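Local coordinates for functional macrophage inflammatory protein 1-alpha homolog (Human herpesvirus 8, PDB 1ZXT) that acts as a virus-encoded CC chemokine, a small signalling protein that binds chemokine receptors of the CCR class, at residues Tyr29-Ser32 / Pro33-Lys37. Numbering follows the deposited sequence.
Sequences YPTS and PACPK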
loop_
_atom_site.group_PDB
_atom_site.type_symbol
_atom_site.label_atom_id
_atom_site.label_comp_id
_atom_site.label_asym_id
_atom_site.label_seq_id
_atom_site.Cartn_x
_atom_site.Cartn_y
_atom_site.Cartn_z
ATOM N N TYR A 29 0.646 3.533 2.993
ATOM C CA TYR A 29 1.994 3.369 3.575
ATOM C C TYR A 29 2.698 2.300 2.783
ATOM O O TYR A 29 2.091 1.383 2.222
ATOM C CB TYR A 29 1.943 3.017 5.063
ATOM C CG TYR A 29 0.973 1.906 5.428
ATOM C CD1 TYR A 29 -0.324 2.172 5.760
ATOM C CD2 TYR A 29 1.377 0.595 5.481
ATOM C CE1 TYR A 29 -1.224 1.196 6.088
ATOM C CE2 TYR A 29 0.492 -0.424 5.844
ATOM C CZ TYR A 29 -0.800 -0.131 6.123
ATOM O OH TYR A 29 -1.706 -1.139 6.487
ATOM N N PRO A 30 4.021 2.389 2.733
ATOM C CA PRO A 30 4.813 1.377 2.016
ATOM C C PRO A 30 4.945 0.066 2.832
ATOM O O PRO A 30 4.813 0.049 4.043
ATOM C CB PRO A 30 6.162 2.050 1.872
ATOM C CG PRO A 30 6.269 2.783 3.185
ATOM C CD PRO A 30 4.881 3.396 3.381
ATOM N N THR A 31 5.183 -1.030 2.147
ATOM C CA THR A 31 5.499 -2.222 2.785
ATOM C C THR A 31 7.019 -2.142 3.171
ATOM O O THR A 31 7.682 -1.157 2.903
ATOM C CB THR A 31 5.217 -3.455 1.883
ATOM O OG1 THR A 31 5.786 -3.268 0.574
ATOM C CG2 THR A 31 3.790 -3.633 1.655
ATOM N N SER A 32 7.525 -3.172 3.842
ATOM C CA SER A 32 8.896 -3.189 4.309
ATOM C C SER A 32 9.941 -3.101 3.187
ATOM O O SER A 32 9.798 -3.749 2.113
ATOM C CB SER A 32 9.108 -4.509 5.040
ATOM O OG SER A 32 10.471 -4.580 5.417
ATOM N N PRO A 33 11.063 -2.413 3.426
ATOM C CA PRO A 33 12.169 -2.382 2.417
ATOM C C PRO A 33 12.765 -3.748 2.241
ATOM O O PRO A 33 13.526 -3.964 1.313
ATOM C CB PRO A 33 13.210 -1.480 3.092
ATOM C CG PRO A 33 12.413 -0.683 4.079
ATOM C CD PRO A 33 11.375 -1.610 4.604
ATOM N N ALA A 34 12.484 -4.660 3.152
ATOM C CA ALA A 34 13.029 -6.098 3.097
ATOM C C ALA A 34 12.301 -6.954 2.043
ATOM O O ALA A 34 12.780 -8.051 1.599
ATOM C CB ALA A 34 12.875 -6.747 4.411
ATOM N N CYS A 35 11.176 -6.443 1.570
ATOM C CA CYS A 35 10.360 -7.204 0.616
ATOM C C CYS A 35 11.003 -7.310 -0.760
ATOM O O CYS A 35 11.643 -6.366 -1.221
ATOM C CB CYS A 35 8.982 -6.511 0.507
ATOM S SG CYS A 35 8.069 -6.414 2.061
ATOM N N PRO A 36 10.825 -8.439 -1.473
ATOM C CA PRO A 36 11.437 -8.592 -2.805
ATOM C C PRO A 36 10.911 -7.651 -3.827
ATOM O O PRO A 36 11.688 -7.111 -4.564
ATOM C CB PRO A 36 11.164 -10.068 -3.145
ATOM C CG PRO A 36 9.838 -10.290 -2.367
ATOM C CD PRO A 36 10.118 -9.668 -1.052
ATOM N N LYS A 37 9.609 -7.349 -3.865
ATOM C CA LYS A 37 9.085 -6.350 -4.738
ATOM C C LYS A 37 8.514 -5.233 -3.877
ATOM O O LYS A 37 7.639 -5.479 -2.992
ATOM C CB LYS A 37 7.965 -6.923 -5.584
ATOM C CG LYS A 37 8.382 -7.868 -6.523
ATOM C CD LYS A 37 7.312 -8.147 -7.584
ATOM C CE LYS A 37 7.631 -9.377 -8.345
ATOM N NZ LYS A 37 6.612 -9.607 -9.397
HETATM O O HOH W 1 5.552 -5.609 -1.093
#
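A type I beta turn from Ser-32 to Cys-35 shapes the 30s loop of this chemokine fold, the link between strands 25-30 and 40-44 of the three-stranded antiparallel Greek key sheet. Pro-33 and Ala-34 take the two corner positions, and the turn closes where Cys-35 N donates to Ser-32 O over 3.1 Å, nearly straight at 163°. Ser-32 grips the turn a second time through its side chain: with OG swung anti to the backbone N (chi1 176°), the hydroxyl lies beside its own carbonyl carbon and accepts the N-H of Ala-34, Ala-34 N to Ser-32 OG being 3.0 Å. This is an ST turn laid over the beta turn, so one residue receives two successive backbone N-H groups, one on its carbonyl and one on its hydroxyl. The same placement brings Ser-32 OG to 3.4 Å from the methyl CB of Ala-34. Cys-35 points back into the bend, its sulfur beside its own N (chi1 -60°), and there SG packs 3.7 Å from Ser-32 CB and 4.1 Å from Thr-31 CB. Farther along, one water bridges the loop: it lies 2.9 Å from Thr-31 OG1 and donates to Lys-37 O at 2.8 Å. The sulfur of Cys-35 is joined to Cys-11 in a disulfide that ties the turn to the N-terminal region, where Asn-9 touches Ser-32 and Ala-34. Strand 25-30 leads into the turn; backbone hydrogen bonding between Tyr-29 and Ile-41 pairs its end with strand 40-44, and that between Thr-31 and Gly-39 extends the pairing into the loop.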